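Local coordinates for putative cell surface protein (Streptococcus pyogenes, PDB 4OFQ) that probably acts in adhesion at the bacterial surface as the calcium-binding, beta-sandwich C-terminal region of an antigen I/II-family protein, at residues I14-T19 against T170-F175; T40-Q45 against D148-L153; N95-R100 against Y128-K133. All blocks are in the same frame, centred on the assembly; numbering follows the deposited sequence.

Interaction 1 (I14-T19 against T170-F175); sequences IQPTKT and TYQIDF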
loop_
_atom_site.group_PDB
_atom_site.type_symbol
_atom_site.label_atom_id
_atom_site.label_comp_id
_atom_site.label_asym_id
_atom_site.label_seq_id
_atom_site.Cartn_x
_atom_site.Cartn_y
_atom_site.Cartn_z
ATOM N N ILE A 14 13.012 28.466 1.022
ATOM C CA ILE A 14 11.676 28.116 0.560
ATOM C C ILE A 14 11.694 26.623 0.244
ATOM O O ILE A 14 12.430 26.176 -0.634
ATOM C CB ILE A 14 11.283 28.944 -0.679
ATOM C CG1 ILE A 14 11.397 30.439 -0.356
ATOM C CG2 ILE A 14 9.878 28.588 -1.143
ATOM C CD1 ILE A 14 11.409 31.336 -1.568
ATOM N N GLN A 15 10.893 25.850 0.969
ATOM C CA GLN A 15 11.013 24.399 0.909
ATOM C C GLN A 15 9.656 23.722 1.028
ATOM O O GLN A 15 9.183 23.463 2.137
ATOM C CB GLN A 15 11.973 23.908 2.006
ATOM C CG GLN A 15 12.190 22.398 2.045
ATOM C CD GLN A 15 12.617 21.822 0.704
ATOM O OE1 GLN A 15 13.349 22.459 -0.060
ATOM N NE2 GLN A 15 12.158 20.605 0.410
ATOM N N PRO A 16 9.012 23.458 -0.121
ATOM C CA PRO A 16 7.801 22.633 -0.104
ATOM C C PRO A 16 8.178 21.238 0.379
ATOM O O PRO A 16 9.296 20.768 0.149
ATOM C CB PRO A 16 7.372 22.593 -1.575
ATOM C CG PRO A 16 8.621 22.890 -2.350
ATOM C CD PRO A 16 9.456 23.790 -1.488
ATOM N N THR A 17 7.273 20.580 1.082
ATOM C CA THR A 17 7.595 19.270 1.623
ATOM C C THR A 17 6.402 18.359 1.417
ATOM O O THR A 17 5.294 18.840 1.212
ATOM C CB THR A 17 7.908 19.349 3.126
ATOM O OG1 THR A 17 6.756 19.845 3.822
ATOM C CG2 THR A 17 9.098 20.268 3.398
ATOM N N LYS A 18 6.634 17.052 1.444
ATOM C CA LYS A 18 5.532 16.114 1.582
ATOM C C LYS A 18 5.958 14.961 2.497
ATOM O O LYS A 18 7.151 14.646 2.602
ATOM C CB LYS A 18 5.067 15.596 0.219
ATOM C CG LYS A 18 3.797 14.732 0.290
ATOM C CD LYS A 18 3.193 14.480 -1.093
ATOM C CE LYS A 18 4.023 13.508 -1.950
ATOM N NZ LYS A 18 3.304 13.216 -3.240
ATOM N N THR A 19 4.986 14.383 3.199
ATOM C CA THR A 19 5.210 13.158 3.952
ATOM C C THR A 19 4.021 12.225 3.712
ATOM O O THR A 19 3.005 12.641 3.168
ATOM C CB THR A 19 5.391 13.436 5.448
ATOM O OG1 THR A 19 5.816 12.234 6.109
ATOM C CG2 THR A 19 4.092 13.929 6.046
ATOM N N THR A 170 6.293 16.911 -4.496
ATOM C CA THR A 170 5.659 18.181 -4.822
ATOM C C THR A 170 6.657 19.235 -5.312
ATOM O O THR A 170 7.864 19.118 -5.119
ATOM C CB THR A 170 4.856 18.721 -3.630
ATOM O OG1 THR A 170 5.749 19.038 -2.559
ATOM C CG2 THR A 170 3.852 17.662 -3.157
ATOM N N TYR A 171 6.118 20.242 -5.988
ATOM C CA TYR A 171 6.849 21.402 -6.433
ATOM C C TYR A 171 5.987 22.609 -6.121
ATOM O O TYR A 171 4.764 22.511 -6.025
ATOM C CB TYR A 171 7.064 21.356 -7.939
ATOM C CG TYR A 171 7.871 20.181 -8.432
ATOM C CD1 TYR A 171 9.240 20.136 -8.241
ATOM C CD2 TYR A 171 7.274 19.142 -9.133
ATOM C CE1 TYR A 171 9.984 19.078 -8.713
ATOM C CE2 TYR A 171 8.020 18.072 -9.601
ATOM C CZ TYR A 171 9.373 18.050 -9.386
ATOM O OH TYR A 171 10.136 17.000 -9.844
ATOM N N GLN A 172 6.631 23.756 -6.000
ATOM C CA GLN A 172 5.948 25.001 -5.692
ATOM C C GLN A 172 6.497 26.046 -6.652
ATOM O O GLN A 172 7.715 26.141 -6.829
ATOM C CB GLN A 172 6.309 25.348 -4.261
ATOM C CG GLN A 172 5.737 26.586 -3.680
ATOM C CD GLN A 172 6.076 26.678 -2.206
ATOM O OE1 GLN A 172 6.046 25.668 -1.488
ATOM N NE2 GLN A 172 6.409 27.875 -1.746
ATOM N N ILE A 173 5.611 26.803 -7.306
ATOM C CA ILE A 173 6.051 27.861 -8.210
ATOM C C ILE A 173 5.414 29.172 -7.773
ATOM O O ILE A 173 4.203 29.354 -7.908
ATOM C CB ILE A 173 5.691 27.583 -9.694
ATOM C CG1 ILE A 173 6.155 26.184 -10.121
ATOM C CG2 ILE A 173 6.276 28.667 -10.607
ATOM C CD1 ILE A 173 5.666 25.792 -11.514
ATOM N N ASP A 174 6.243 30.065 -7.236
ATOM C CA ASP A 174 5.789 31.335 -6.698
ATOM C C ASP A 174 6.399 32.453 -7.531
ATOM O O ASP A 174 7.614 32.491 -7.735
ATOM C CB ASP A 174 6.254 31.503 -5.249
ATOM C CG ASP A 174 5.953 30.290 -4.387
ATOM O OD1 ASP A 174 4.874 29.686 -4.571
ATOM O OD2 ASP A 174 6.792 29.955 -3.519
ATOM N N PHE A 175 5.554 33.361 -7.997
ATOM C CA PHE A 175 5.991 34.464 -8.838
ATOM C C PHE A 175 6.803 33.951 -10.024
ATOM O O PHE A 175 7.721 34.638 -10.474
ATOM C CB PHE A 175 6.883 35.451 -8.057
ATOM C CG PHE A 175 6.423 35.732 -6.657
ATOM C CD1 PHE A 175 5.397 36.637 -6.416
ATOM C CD2 PHE A 175 7.046 35.125 -5.576
ATOM C CE1 PHE A 175 4.983 36.908 -5.117
ATOM C CE2 PHE A 175 6.641 35.390 -4.275
ATOM C CZ PHE A 175 5.611 36.285 -4.044
#
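Thr170, Gln172 and Asp174 belong to one sheet of a beta sandwich and face Lys18, Pro16 and Ile14, which lead into or lie on a strand of the other sheet. The segments run roughly antiparallel (153°), but the CA atoms of Pro16 and Gln172 stay 6.3 Å apart and no hydrogen bond joins them; this is layer-on-layer packing. At Thr170 the branches divide the work. CG2 meets the Lys18 chain, 3.8 Å from CD, while OG1, placed between backbone N and carbonyl carbon (chi1 65°), approaches CB of Pro16 and is hydrogen-bonded to Tyr66. Beyond CD, Lys18 ends in a covalent link from NZ to CG of Asn168, beside Asp68. This is an intramolecular isopeptide bond, found in many Gram-positive surface proteins, and it ties the two sheets together. Gln172 reaches over with an extended chain. Its CB lies 3.9 Å from CG of Pro16, and its OE1 comes within 3.3 Å of Pro16 CB without a polar bond between them. The other amide corner, NE2, sits 3.6 Å from CG2 of Ile14, the two side chains crossing at about a right angle; NE2 also bonds to Asp46 O. Asp174, held by Tyr50, brings OD2 to 4.1 Å from the same Ile14 methyl. That OD2 accepts from Gln172 NE2 on its syn lone pair, at 2.8 Å and 168°, lying almost in the amide plane of Gln172.

Interaction 2 (T40-Q45 against D148-L153); sequences TYVAKQ and DITYNL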
loop_
_atom_site.group_PDB
_atom_site.type_symbol
_atom_site.label_atom_id
_atom_site.label_comp_id
_atom_site.label_asym_id
_atom_site.label_seq_id
_atom_site.Cartn_x
_atom_site.Cartn_y
_atom_site.Cartn_z
ATOM N N THR A 40 -1.834 8.129 2.096
ATOM C CA THR A 40 -2.257 9.461 2.511
ATOM C C THR A 40 -1.062 10.359 2.760
ATOM O O THR A 40 -0.259 10.102 3.658
ATOM C CB THR A 40 -3.147 9.406 3.757
ATOM O OG1 THR A 40 -4.358 8.714 3.427
ATOM C CG2 THR A 40 -3.503 10.830 4.231
ATOM N N TYR A 41 -0.946 11.392 1.932
ATOM C CA TYR A 41 0.146 12.338 2.005
ATOM C C TYR A 41 -0.314 13.643 2.617
ATOM O O TYR A 41 -1.471 14.067 2.434
ATOM C CB TYR A 41 0.677 12.633 0.602
ATOM C CG TYR A 41 1.239 11.449 -0.150
ATOM C CD1 TYR A 41 2.539 10.998 0.092
ATOM C CD2 TYR A 41 0.496 10.815 -1.142
ATOM C CE1 TYR A 41 3.064 9.922 -0.614
ATOM C CE2 TYR A 41 1.004 9.752 -1.850
ATOM C CZ TYR A 41 2.296 9.313 -1.590
ATOM O OH TYR A 41 2.792 8.244 -2.289
ATOM N N VAL A 42 0.600 14.296 3.329
ATOM C CA VAL A 42 0.370 15.648 3.816
ATOM C C VAL A 42 1.467 16.506 3.193
ATOM O O VAL A 42 2.654 16.254 3.403
ATOM C CB VAL A 42 0.447 15.695 5.357
ATOM C CG1 VAL A 42 0.160 17.109 5.883
ATOM C CG2 VAL A 42 -0.514 14.669 5.979
ATOM N N ALA A 43 1.068 17.484 2.385
ATOM C CA ALA A 43 2.016 18.281 1.632
ATOM C C ALA A 43 1.937 19.719 2.105
ATOM O O ALA A 43 0.837 20.225 2.392
ATOM C CB ALA A 43 1.720 18.201 0.139
ATOM N N LYS A 44 3.093 20.368 2.191
ATOM C CA LYS A 44 3.149 21.770 2.590
ATOM C C LYS A 44 3.558 22.666 1.431
ATOM O O LYS A 44 4.514 22.370 0.711
ATOM C CB LYS A 44 4.132 21.981 3.751
ATOM C CG LYS A 44 4.334 23.466 4.109
ATOM C CD LYS A 44 5.250 23.668 5.318
ATOM C CE LYS A 44 6.704 23.509 4.938
ATOM N NZ LYS A 44 7.624 23.805 6.077
ATOM N N GLN A 45 2.830 23.770 1.283
ATOM C CA GLN A 45 3.161 24.848 0.359
ATOM C C GLN A 45 3.707 25.969 1.238
ATOM O O GLN A 45 2.968 26.566 2.025
ATOM C CB GLN A 45 1.895 25.280 -0.393
ATOM C CG GLN A 45 2.032 26.414 -1.427
ATOM C CD GLN A 45 0.772 26.532 -2.296
ATOM O OE1 GLN A 45 -0.310 26.085 -1.897
ATOM N NE2 GLN A 45 0.910 27.122 -3.488
ATOM N N ASP A 148 1.336 29.187 5.398
ATOM C CA ASP A 148 1.503 27.975 4.600
ATOM C C ASP A 148 0.164 27.328 4.245
ATOM O O ASP A 148 -0.808 27.429 4.988
ATOM C CB ASP A 148 2.343 26.927 5.338
ATOM C CG ASP A 148 3.768 27.382 5.616
ATOM O OD1 ASP A 148 4.258 28.350 4.983
ATOM O OD2 ASP A 148 4.404 26.741 6.482
ATOM N N ILE A 149 0.136 26.644 3.112
ATOM C CA ILE A 149 -1.029 25.858 2.733
ATOM C C ILE A 149 -0.694 24.387 2.927
ATOM O O ILE A 149 0.386 23.938 2.536
ATOM C CB ILE A 149 -1.444 26.112 1.269
ATOM C CG1 ILE A 149 -1.443 27.617 0.949
ATOM C CG2 ILE A 149 -2.827 25.484 0.994
ATOM C CD1 ILE A 149 -2.392 28.438 1.818
ATOM N N THR A 150 -1.615 23.646 3.544
ATOM C CA THR A 150 -1.431 22.216 3.781
ATOM C C THR A 150 -2.436 21.400 2.967
ATOM O O THR A 150 -3.653 21.595 3.087
ATOM C CB THR A 150 -1.570 21.876 5.278
ATOM O OG1 THR A 150 -0.584 22.609 6.022
ATOM C CG2 THR A 150 -1.385 20.368 5.519
ATOM N N TYR A 151 -1.913 20.498 2.143
ATOM C CA TYR A 151 -2.736 19.644 1.295
ATOM C C TYR A 151 -2.774 18.250 1.914
ATOM O O TYR A 151 -1.736 17.674 2.230
ATOM C CB TYR A 151 -2.157 19.559 -0.127
ATOM C CG TYR A 151 -2.103 20.866 -0.910
ATOM C CD1 TYR A 151 -1.239 21.891 -0.537
ATOM C CD2 TYR A 151 -2.893 21.058 -2.043
ATOM C CE1 TYR A 151 -1.181 23.092 -1.258
ATOM C CE2 TYR A 151 -2.834 22.249 -2.782
ATOM C CZ TYR A 151 -1.980 23.263 -2.382
ATOM O OH TYR A 151 -1.912 24.461 -3.096
ATOM N N ASN A 152 -3.974 17.710 2.094
ATOM C CA ASN A 152 -4.109 16.353 2.610
ATOM C C ASN A 152 -4.761 15.508 1.521
ATOM O O ASN A 152 -5.932 15.707 1.205
ATOM C CB ASN A 152 -4.960 16.375 3.873
ATOM C CG ASN A 152 -4.882 15.085 4.644
ATOM O OD1 ASN A 152 -5.271 14.031 4.149
ATOM N ND2 ASN A 152 -4.409 15.167 5.883
ATOM N N LEU A 153 -3.992 14.579 0.947
ATOM C CA LEU A 153 -4.343 13.918 -0.307
ATOM C C LEU A 153 -4.262 12.407 -0.149
ATOM O O LEU A 153 -3.288 11.918 0.411
ATOM C CB LEU A 153 -3.316 14.309 -1.379
ATOM C CG LEU A 153 -3.058 15.805 -1.574
ATOM C CD1 LEU A 153 -1.937 16.058 -2.605
ATOM C CD2 LEU A 153 -4.358 16.486 -1.995
HETATM O O HOH W 1 7.085 26.669 6.255
#
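Strands 40-45 and 149-153 pair antiparallel at 161°, with Tyr41-Leu153, Ala43-Tyr151 and Gln45-Ile149 as hydrogen-bonded pairs, each closed by two backbone bonds. Short CA-H...O contacts fill in between, as in a regular beta ladder; Val42 CA, for instance, lies 3.3 Å from Tyr151 O. The side chains alternate. Ala43, Gln45, Ile149, Tyr151 and Leu153 point into the sandwich: Ala43, Gln45 and Leu153 meet strand 64-70 of the facing sheet, while Ile149 and Tyr151 also pack on Ile85 of the neighbouring strand 80-87. Val42, Lys44, Thr150 and Asn152 lie on the other, more exposed face. On the inner face Gln45, its chain extended with CG anti to the backbone N, runs beside Ile149 and carries OE1 to the edge of the Tyr151 ring. There Tyr151 OH donates to Gln45 OE1 at 2.6 Å, coming from 39° above the carbonyl plane, and the amide and ring planes stand 43° apart. The same ring stacks on Tyr66 and meets Trp130 edge-to-face. Outside, Val42 CG1 touches Thr150 CG2 at 3.6 Å. The Lys44 chain, bent at chi3, passes Asp148 with CD 3.4 Å from OD2, but its NZ stops 4.4 Å short of that oxygen. One water accepts from Lys44 NZ at 2.9 Å and donates to Asp148 OD2 at 2.7 Å, while Asp148 OD1 holds Phe47 N. The chemistry thus splits by face: inside, the Tyr151 hydroxyl satisfies a buried amide oxygen; at the partly exposed edge water relays between Lys44 and Asp148, whose opposite charges may add a weak attraction.

Interaction 3 (N95-R100 against Y128-K133); sequences NLLEMR and YMWVAK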
loop_
_atom_site.group_PDB
_atom_site.type_symbol
_atom_site.label_atom_id
_atom_site.label_comp_id
_atom_site.label_asym_id
_atom_site.label_seq_id
_atom_site.Cartn_x
_atom_site.Cartn_y
_atom_site.Cartn_z
ATOM N N ASN A 95 -11.643 26.361 -2.874
ATOM C CA ASN A 95 -12.377 27.085 -3.908
ATOM C C ASN A 95 -11.588 28.263 -4.484
ATOM O O ASN A 95 -12.061 28.947 -5.395
ATOM C CB ASN A 95 -13.733 27.556 -3.383
ATOM C CG ASN A 95 -14.630 26.400 -2.975
ATOM O OD1 ASN A 95 -15.518 26.555 -2.136
ATOM N ND2 ASN A 95 -14.394 25.227 -3.559
ATOM N N LEU A 96 -10.393 28.498 -3.941
ATOM C CA LEU A 96 -9.541 29.593 -4.411
ATOM C C LEU A 96 -8.505 29.106 -5.407
ATOM O O LEU A 96 -7.721 29.911 -5.934
ATOM C CB LEU A 96 -8.816 30.247 -3.238
ATOM C CG LEU A 96 -9.704 30.716 -2.089
ATOM C CD1 LEU A 96 -8.861 31.431 -1.052
ATOM C CD2 LEU A 96 -10.831 31.612 -2.595
ATOM N N LEU A 97 -8.495 27.791 -5.646
ATOM C CA LEU A 97 -7.475 27.149 -6.470
ATOM C C LEU A 97 -8.094 26.343 -7.598
ATOM O O LEU A 97 -9.028 25.563 -7.373
ATOM C CB LEU A 97 -6.646 26.170 -5.617
ATOM C CG LEU A 97 -5.941 26.729 -4.381
ATOM C CD1 LEU A 97 -5.439 25.579 -3.520
ATOM C CD2 LEU A 97 -4.784 27.622 -4.802
ATOM N N GLU A 98 -7.549 26.501 -8.800
ATOM C CA GLU A 98 -7.913 25.638 -9.909
ATOM C C GLU A 98 -7.224 24.313 -9.676
ATOM O O GLU A 98 -6.008 24.275 -9.494
ATOM C CB GLU A 98 -7.405 26.207 -11.229
ATOM C CG GLU A 98 -7.922 27.593 -11.563
ATOM C CD GLU A 98 -7.667 27.969 -13.005
ATOM O OE1 GLU A 98 -6.780 27.341 -13.629
ATOM O OE2 GLU A 98 -8.355 28.888 -13.510
ATOM N N MET A 99 -7.989 23.229 -9.666
ATOM C CA MET A 99 -7.395 21.900 -9.573
ATOM C C MET A 99 -7.357 21.278 -10.963
ATOM O O MET A 99 -8.406 21.028 -11.557
ATOM C CB MET A 99 -8.191 20.997 -8.626
ATOM C CG MET A 99 -7.583 19.601 -8.512
ATOM S SD MET A 99 -8.368 18.542 -7.274
ATOM C CE MET A 99 -8.465 19.599 -5.852
ATOM N N ARG A 100 -6.154 21.038 -11.485
ATOM C CA ARG A 100 -6.004 20.533 -12.849
ATOM C C ARG A 100 -5.278 19.197 -12.862
ATOM O O ARG A 100 -4.135 19.095 -12.400
ATOM C CB ARG A 100 -5.245 21.551 -13.732
ATOM C CG ARG A 100 -6.023 22.818 -14.049
ATOM C CD ARG A 100 -5.108 23.808 -14.771
ATOM N NE ARG A 100 -5.782 25.056 -15.102
ATOM C CZ ARG A 100 -6.175 25.387 -16.328
ATOM N NH1 ARG A 100 -5.963 24.560 -17.350
ATOM N NH2 ARG A 100 -6.782 26.546 -16.530
ATOM N N TYR A 128 -0.865 16.502 -10.757
ATOM C CA TYR A 128 -1.902 17.472 -10.453
ATOM C C TYR A 128 -1.250 18.808 -10.200
ATOM O O TYR A 128 -0.151 18.876 -9.642
ATOM C CB TYR A 128 -2.650 17.108 -9.185
ATOM C CG TYR A 128 -3.719 16.076 -9.378
ATOM C CD1 TYR A 128 -3.439 14.727 -9.208
ATOM C CD2 TYR A 128 -5.016 16.454 -9.731
ATOM C CE1 TYR A 128 -4.438 13.765 -9.376
ATOM C CE2 TYR A 128 -6.012 15.504 -9.901
ATOM C CZ TYR A 128 -5.708 14.169 -9.722
ATOM O OH TYR A 128 -6.679 13.217 -9.889
ATOM N N MET A 129 -1.926 19.872 -10.613
ATOM C CA MET A 129 -1.485 21.206 -10.247
ATOM C C MET A 129 -2.645 21.993 -9.657
ATOM O O MET A 129 -3.797 21.787 -10.048
ATOM C CB MET A 129 -0.798 21.931 -11.422
ATOM C CG MET A 129 -1.663 22.216 -12.638
ATOM S SD MET A 129 -0.690 22.784 -14.065
ATOM C CE MET A 129 0.234 24.158 -13.372
ATOM N N TRP A 130 -2.345 22.844 -8.675
ATOM C CA TRP A 130 -3.339 23.753 -8.104
ATOM C C TRP A 130 -2.880 25.182 -8.396
ATOM O O TRP A 130 -1.728 25.545 -8.113
ATOM C CB TRP A 130 -3.469 23.535 -6.595
ATOM C CG TRP A 130 -4.192 22.294 -6.230
ATOM C CD1 TRP A 130 -5.520 22.174 -5.963
ATOM C CD2 TRP A 130 -3.636 20.973 -6.115
ATOM N NE1 TRP A 130 -5.824 20.864 -5.665
ATOM C CE2 TRP A 130 -4.686 20.108 -5.752
ATOM C CE3 TRP A 130 -2.349 20.443 -6.265
ATOM C CZ2 TRP A 130 -4.498 18.732 -5.553
ATOM C CZ3 TRP A 130 -2.166 19.067 -6.062
ATOM C CH2 TRP A 130 -3.233 18.240 -5.704
ATOM N N VAL A 131 -3.756 25.984 -9.004
ATOM C CA VAL A 131 -3.384 27.326 -9.453
ATOM C C VAL A 131 -4.252 28.347 -8.746
ATOM O O VAL A 131 -5.479 28.235 -8.762
ATOM C CB VAL A 131 -3.577 27.487 -10.983
ATOM C CG1 VAL A 131 -3.175 28.907 -11.446
ATOM C CG2 VAL A 131 -2.788 26.412 -11.735
ATOM N N ALA A 132 -3.638 29.331 -8.098
ATOM C CA ALA A 132 -4.443 30.389 -7.478
ATOM C C ALA A 132 -5.278 31.119 -8.536
ATOM O O ALA A 132 -4.722 31.682 -9.484
ATOM C CB ALA A 132 -3.550 31.375 -6.746
ATOM N N LYS A 133 -6.599 31.120 -8.353
ATOM C CA LYS A 133 -7.518 31.782 -9.282
ATOM C C LYS A 133 -7.361 33.309 -9.329
ATOM O O LYS A 133 -7.600 33.940 -10.368
ATOM C CB LYS A 133 -8.970 31.440 -8.926
ATOM C CG LYS A 133 -9.316 29.960 -9.005
ATOM C CD LYS A 133 -10.771 29.756 -8.597
ATOM C CE LYS A 133 -11.137 28.295 -8.573
ATOM N NZ LYS A 133 -12.581 28.150 -8.224
HETATM O O HOH W 2 -11.829 25.189 -7.360
#
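Met99 and Trp130 lie side by side because Met99 CG is anti to the backbone N (chi1 -180°) while Trp130 CG is anti to its carbonyl carbon, which brings CG and SD of Met99 beside the indole. This Met-aromatic contact has SD 4.7 Å from the centroid of the five-membered ring, obliquely placed, and CG of Met99 3.6 Å from Trp130 NE1. The modelled placement of CE, too close to NE1, is doubtful. Beneath lies an antiparallel ladder between strands 97-100 and 128-132, the former at the border of its mixed sheet. Leu97 joins the indole at its edge, CB 4.2 Å from CD1, and Phe138 of helix 135-143 packs against Leu97. On the other face Glu98 runs alongside Val131. Within strand 97-100 Arg100 makes a salt bridge to Glu98 OE1, side-on with NE (2.9 Å) and NH2 (3.0 Å), and its chain rests on Leu112 of helix 110-119. At the strand end Lys133 N bonds Leu96 O at 2.9 Å, nearly straight at 175°, and its extended side chain lets NZ donate to Asn95 O at 3.0 Å, from well above the carbonyl plane. A water also links Lys133 NZ to Leu97 O. The contact therefore joins the ladder and the carbonyl bonds of Lys133 to the thioether chain of Met99, which lies along the indole edge, where the buried Trp130 NE1 has no hydrogen-bond partner in the model.

Overall arrangement
Interactions 1 and 2 share a sheet: strand 17-20 lies beside strand 38-45, and Thr17 O and Thr19 O meet the backbone N of Lys44 and Val42. Interaction 2 builds that sheet by backbone pairing, interaction 3 builds the border of the facing mixed sheet, and interaction 1 spans between the two layers with side chains alone. Interaction 1 is the most buried, its polar ends turned to partners within the fold, whereas interactions 2 and 3 are partly exposed, each with a water bridging a lysine to an oxygen at the end of its ladder. Interactions 2 and 3 meet in the core, where Tyr151 packs on Trp130 and Leu97, and Leu153 on Trp130; interactions 1 and 3 do not touch.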